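Local coordinates for Alpha/beta fold hydrolase (Pseudomonas aeruginosa, PDB 6I8W), which is a membrane phospholipase A of the alpha/beta hydrolase fold that degrades membrane phospholipids and acts as a bacterial virulence factor, at residues Ser109-Thr114 and Arg235-Glu240; Thr250-Gly255 and Ser264-Met269. All blocks are in the same frame, centred on the assembly; numbering follows the deposited sequence.

Interaction 1: Ser109-Thr114 and Arg235-Glu240; sequences SYDVGT and RYIPLE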
loop_
_atom_site.group_PDB
_atom_site.type_symbol
_atom_site.label_atom_id
_atom_site.label_comp_id
_atom_site.label_asym_id
_atom_site.label_seq_id
_atom_site.Cartn_x
_atom_site.Cartn_y
_atom_site.Cartn_z
ATOM N N SER A 109 15.736 6.362 8.317
ATOM C CA SER A 109 15.514 6.764 6.943
ATOM C C SER A 109 14.319 5.990 6.365
ATOM O O SER A 109 14.191 4.780 6.564
ATOM C CB SER A 109 16.767 6.532 6.104
ATOM O OG SER A 109 16.510 6.844 4.746
ATOM N N TYR A 110 13.467 6.686 5.625
ATOM C CA TYR A 110 12.309 6.055 5.037
ATOM C C TYR A 110 12.293 6.211 3.525
ATOM O O TYR A 110 11.247 6.071 2.901
ATOM C CB TYR A 110 11.025 6.619 5.648
ATOM C CG TYR A 110 10.857 6.269 7.105
ATOM C CD1 TYR A 110 10.370 5.026 7.482
ATOM C CD2 TYR A 110 11.194 7.175 8.102
ATOM C CE1 TYR A 110 10.223 4.695 8.812
ATOM C CE2 TYR A 110 11.040 6.856 9.436
ATOM C CZ TYR A 110 10.551 5.607 9.777
ATOM O OH TYR A 110 10.392 5.269 11.095
ATOM N N ASP A 111 13.456 6.505 2.948
ATOM C CA ASP A 111 13.601 6.520 1.497
ATOM C C ASP A 111 13.334 5.129 0.924
ATOM O O ASP A 111 13.487 4.126 1.622
ATOM C CB ASP A 111 15.002 6.986 1.099
ATOM C CG ASP A 111 16.064 5.982 1.469
ATOM O OD1 ASP A 111 16.537 6.010 2.626
ATOM O OD2 ASP A 111 16.397 5.133 0.616
ATOM N N VAL A 112 12.969 5.058 -0.350
ATOM C CA VAL A 112 12.518 3.788 -0.927
ATOM C C VAL A 112 13.670 2.784 -1.054
ATOM O O VAL A 112 13.450 1.574 -1.089
ATOM C CB VAL A 112 11.859 4.001 -2.301
ATOM C CG1 VAL A 112 10.540 4.737 -2.141
ATOM C CG2 VAL A 112 12.801 4.757 -3.247
ATOM N N GLY A 113 14.896 3.291 -1.137
ATOM C CA GLY A 113 16.065 2.429 -1.192
ATOM C C GLY A 113 16.290 1.660 0.104
ATOM O O GLY A 113 16.461 0.442 0.099
ATOM N N THR A 114 16.276 2.379 1.221
ATOM C CA THR A 114 16.351 1.764 2.540
ATOM C C THR A 114 15.143 0.826 2.764
ATOM O O THR A 114 15.282 -0.287 3.265
ATOM C CB THR A 114 16.402 2.846 3.641
ATOM O OG1 THR A 114 17.479 3.746 3.366
ATOM C CG2 THR A 114 16.590 2.231 5.017
ATOM N N ARG A 235 15.183 12.375 -0.890
ATOM C CA ARG A 235 15.988 11.171 -1.086
ATOM C C ARG A 235 15.392 10.330 -2.208
ATOM O O ARG A 235 15.442 9.101 -2.187
ATOM C CB ARG A 235 16.064 10.364 0.212
ATOM C CG ARG A 235 16.593 11.186 1.393
ATOM C CD ARG A 235 16.603 10.408 2.712
ATOM N NE ARG A 235 16.718 11.324 3.853
ATOM C CZ ARG A 235 16.974 10.953 5.106
ATOM N NH1 ARG A 235 17.160 9.673 5.402
ATOM N NH2 ARG A 235 17.056 11.868 6.064
ATOM N N TYR A 236 14.838 11.020 -3.198
ATOM C CA TYR A 236 14.181 10.379 -4.332
ATOM C C TYR A 236 15.169 9.565 -5.151
ATOM O O TYR A 236 16.255 10.025 -5.441
ATOM C CB TYR A 236 13.513 11.446 -5.199
ATOM C CG TYR A 236 12.828 10.942 -6.451
ATOM C CD1 TYR A 236 11.545 10.421 -6.395
ATOM C CD2 TYR A 236 13.447 11.042 -7.698
ATOM C CE1 TYR A 236 10.900 9.978 -7.537
ATOM C CE2 TYR A 236 12.810 10.604 -8.848
ATOM C CZ TYR A 236 11.532 10.067 -8.754
ATOM O OH TYR A 236 10.872 9.633 -9.878
ATOM N N ILE A 237 14.790 8.345 -5.511
ATOM C CA ILE A 237 15.624 7.511 -6.373
ATOM C C ILE A 237 14.922 7.260 -7.704
ATOM O O ILE A 237 13.904 6.569 -7.751
ATOM C CB ILE A 237 15.959 6.157 -5.710
ATOM C CG1 ILE A 237 16.680 6.373 -4.373
ATOM C CG2 ILE A 237 16.782 5.292 -6.647
ATOM C CD1 ILE A 237 16.929 5.088 -3.593
ATOM N N PRO A 238 15.456 7.834 -8.791
ATOM C CA PRO A 238 14.855 7.615 -10.111
ATOM C C PRO A 238 14.897 6.148 -10.515
ATOM O O PRO A 238 15.919 5.488 -10.334
ATOM C CB PRO A 238 15.722 8.468 -11.042
ATOM C CG PRO A 238 17.007 8.679 -10.294
ATOM C CD PRO A 238 16.643 8.709 -8.849
ATOM N N LEU A 239 13.794 5.635 -11.049
ATOM C CA LEU A 239 13.754 4.258 -11.517
ATOM C C LEU A 239 14.308 4.067 -12.930
ATOM O O LEU A 239 14.707 2.958 -13.292
ATOM C CB LEU A 239 12.325 3.730 -11.486
ATOM C CG LEU A 239 11.777 3.334 -10.122
ATOM C CD1 LEU A 239 10.372 2.793 -10.294
ATOM C CD2 LEU A 239 12.690 2.300 -9.468
ATOM N N GLU A 240 14.308 5.133 -13.731
ATOM C CA GLU A 240 14.708 5.022 -15.136
ATOM C C GLU A 240 16.063 4.310 -15.324
ATOM O O GLU A 240 16.181 3.462 -16.202
ATOM C CB GLU A 240 14.724 6.400 -15.809
ATOM C CG GLU A 240 13.338 6.990 -16.065
ATOM C CD GLU A 240 12.807 7.817 -14.895
ATOM O OE1 GLU A 240 13.374 7.737 -13.779
ATOM O OE2 GLU A 240 11.823 8.561 -15.099
HETATM O O HOH W 1 12.910 7.896 -1.586
#
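Asp111 and Arg235 bring together two helix ends in a partly buried, mixed contact: the start of helix 112-125 lies against the loop that leaves helix 208-234. Their CB atoms pack at 3.7 Å. From there the extended Arg235 chain runs back along the segment to Ser109, whose OG comes to the edge of the guanidinium, near its plane, 3.0 Å from Arg235 NH1; that OG sits too close to Asp111 OD1 in the model, so the detail is doubtful. Asp111 is the N-cap of helix 112-125. With CG turned between the backbone N and the carbonyl carbon (chi1 69°), its carboxylate folds over the first turn, and Thr114 N donates to Asp111 OD2 from above the carboxylate plane (2.8 Å, N-H...O angle 164°). A water joins the backbones, accepting from Val112 N and donating to Arg235 O at 2.9 Å. Further on, Ile237 lays CD1 over the bare backbone of Gly113, 3.7 Å from Gly113 CA, and beside Val112 CG2 at 4.2 Å. Val112 also rests on His141 and Leu145 of helix 138-149, and His141 NE2 bonds to Ile237 O. Carbon packing and the shared water thus join the two segments, while the carboxylate, through OD2, serves its own helix.

Interaction 2: Thr250-Gly255 and Ser264-Met269; sequences TLLLWG and SSIEVM
Trp254 and Leu252 meet Ser265, Ile266 and Met269 inside a beta-alpha-beta unit of the alpha/beta hydrolase fold, where the short helix 265-269 links strands 250-255 and 276-281. Strand and helix run nearly antiparallel, at 165°, with their axes 9.6 Å apart. Large side chains fill that gap. Ile266 is the central bump: its CG1 enters the notch between the two strand residues, 3.9 Å from Trp254 CE3 and 4.2 Å from Leu252 CB, and CD1 goes on past the indole to Trp254 CB. Met269 closes the other side of the notch. Its chain bends at the sulfur (chi3 -72°), which swings CE back between Trp254 CZ3, at 3.6 Å, and Leu252 CD2, at 3.9 Å, while its CB rests on Leu252 CD1. Outside the two segments, Trp254 NE1 donates to Leu261 O, which helps to set how the ring lies, and Ser265 OG bonds to Asp262 O. Trp254 also borders what is probably the Ser-His-Asp triad of the family. The benzo end of the indole lodges against Ser265, where Trp254 CH2 approaches Ser265 CB to 3.5 Å.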
loop_
_atom_site.group_PDB
_atom_site.type_symbol
_atom_site.label_atom_id
_atom_site.label_comp_id
_atom_site.label_asym_id
_atom_site.label_seq_id
_atom_site.Cartn_x
_atom_site.Cartn_y
_atom_site.Cartn_z
ATOM N N THR A 250 7.495 -8.184 -15.763
ATOM C CA THR A 250 7.011 -7.039 -15.013
ATOM C C THR A 250 5.669 -6.567 -15.564
ATOM O O THR A 250 5.552 -6.210 -16.737
ATOM C CB THR A 250 8.030 -5.875 -15.057
ATOM O OG1 THR A 250 9.260 -6.304 -14.462
ATOM C CG2 THR A 250 7.508 -4.658 -14.301
ATOM N N LEU A 251 4.658 -6.580 -14.705
ATOM C CA LEU A 251 3.346 -6.080 -15.063
ATOM C C LEU A 251 3.261 -4.600 -14.713
ATOM O O LEU A 251 3.548 -4.212 -13.579
ATOM C CB LEU A 251 2.248 -6.858 -14.337
ATOM C CG LEU A 251 0.822 -6.315 -14.515
ATOM C CD1 LEU A 251 0.393 -6.356 -15.990
ATOM C CD2 LEU A 251 -0.174 -7.125 -13.636
ATOM N N LEU A 252 2.888 -3.787 -15.695
ATOM C CA LEU A 252 2.588 -2.373 -15.478
ATOM C C LEU A 252 1.080 -2.224 -15.491
ATOM O O LEU A 252 0.459 -2.406 -16.537
ATOM C CB LEU A 252 3.227 -1.496 -16.576
ATOM C CG LEU A 252 4.713 -1.739 -16.799
ATOM C CD1 LEU A 252 5.268 -0.862 -17.927
ATOM C CD2 LEU A 252 5.478 -1.503 -15.479
ATOM N N LEU A 253 0.479 -1.920 -14.343
ATOM C CA LEU A 253 -0.982 -1.800 -14.292
ATOM C C LEU A 253 -1.379 -0.429 -13.754
ATOM O O LEU A 253 -0.874 -0.003 -12.708
ATOM C CB LEU A 253 -1.594 -2.919 -13.430
ATOM C CG LEU A 253 -3.128 -3.024 -13.378
ATOM C CD1 LEU A 253 -3.618 -4.471 -13.203
ATOM C CD2 LEU A 253 -3.702 -2.128 -12.252
ATOM N N TRP A 254 -2.296 0.244 -14.457
ATOM C CA TRP A 254 -2.689 1.609 -14.105
ATOM C C TRP A 254 -4.194 1.783 -14.115
ATOM O O TRP A 254 -4.892 1.109 -14.872
ATOM C CB TRP A 254 -2.074 2.625 -15.084
ATOM C CG TRP A 254 -1.286 3.722 -14.398
ATOM C CD1 TRP A 254 -1.728 4.979 -14.076
ATOM C CD2 TRP A 254 0.075 3.650 -13.956
ATOM N NE1 TRP A 254 -0.721 5.689 -13.455
ATOM C CE2 TRP A 254 0.392 4.893 -13.367
ATOM C CE3 TRP A 254 1.053 2.651 -13.992
ATOM C CZ2 TRP A 254 1.648 5.164 -12.826
ATOM C CZ3 TRP A 254 2.301 2.921 -13.449
ATOM C CH2 TRP A 254 2.587 4.168 -12.875
ATOM N N GLY A 255 -4.688 2.681 -13.265
ATOM C CA GLY A 255 -6.015 3.251 -13.447
ATOM C C GLY A 255 -5.856 4.425 -14.393
ATOM O O GLY A 255 -5.024 5.289 -14.142
ATOM N N SER A 264 0.815 8.176 -18.124
ATOM C CA SER A 264 1.902 8.296 -19.091
ATOM C C SER A 264 3.229 7.749 -18.540
ATOM O O SER A 264 4.207 7.625 -19.282
ATOM C CB SER A 264 2.081 9.762 -19.534
ATOM O OG SER A 264 2.480 10.610 -18.459
ATOM N N SER A 265 3.266 7.443 -17.245
ATOM C CA SER A 265 4.389 6.711 -16.649
ATOM C C SER A 265 4.705 5.410 -17.397
ATOM O O SER A 265 5.854 4.985 -17.450
ATOM C CB SER A 265 4.104 6.371 -15.179
ATOM O OG SER A 265 4.041 7.527 -14.362
ATOM N N ILE A 266 3.674 4.769 -17.944
ATOM C CA ILE A 266 3.850 3.480 -18.618
ATOM C C ILE A 266 4.735 3.617 -19.862
ATOM O O ILE A 266 5.553 2.745 -20.152
ATOM C CB ILE A 266 2.487 2.862 -18.994
ATOM C CG1 ILE A 266 1.831 2.264 -17.746
ATOM C CG2 ILE A 266 2.636 1.746 -20.050
ATOM C CD1 ILE A 266 0.418 1.814 -17.970
ATOM N N GLU A 267 4.591 4.727 -20.578
ATOM C CA GLU A 267 5.399 4.965 -21.776
ATOM C C GLU A 267 6.874 5.176 -21.431
ATOM O O GLU A 267 7.749 4.880 -22.232
ATOM C CB GLU A 267 4.855 6.161 -22.569
ATOM C CG GLU A 267 3.343 6.136 -22.792
ATOM C CD GLU A 267 2.872 4.912 -23.580
ATOM O OE1 GLU A 267 3.671 4.336 -24.353
ATOM O OE2 GLU A 267 1.694 4.526 -23.429
ATOM N N VAL A 268 7.154 5.673 -20.231
ATOM C CA VAL A 268 8.539 5.798 -19.788
ATOM C C VAL A 268 9.111 4.408 -19.498
ATOM O O VAL A 268 10.228 4.100 -19.891
ATOM C CB VAL A 268 8.663 6.679 -18.528
ATOM C CG1 VAL A 268 10.066 6.587 -17.935
ATOM C CG2 VAL A 268 8.298 8.125 -18.849
ATOM N N MET A 269 8.334 3.566 -18.824
ATOM C CA MET A 269 8.849 2.305 -18.302
ATOM C C MET A 269 8.912 1.172 -19.316
ATOM O O MET A 269 9.791 0.309 -19.251
ATOM C CB MET A 269 8.000 1.863 -17.107
ATOM C CG MET A 269 8.143 2.789 -15.908
ATOM S SD MET A 269 7.253 2.126 -14.485
ATOM C CE MET A 269 5.554 2.395 -14.982
#

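How the interactions relate
Interaction 1 closes before interaction 2 opens along the chain, and their centres lie about 19 Å apart. They hold different elements: 109-114 with 235-240 joins two helix ends in a partly buried place, with Arg235 exposed, whereas 250-255 with 264-269 packs a helix on the sheet with every touching residue buried. Chemistry follows place. The first mixes a cap, a water and an exposed arginine with one aliphatic patch; the second is carbon and sulfur against an indole, its polar atoms bonded outside the pair. The two still touch, Glu240 CG lying 3.8 Å from Val268 CG1, and the loop that holds 235-240 runs on to strand 250-255.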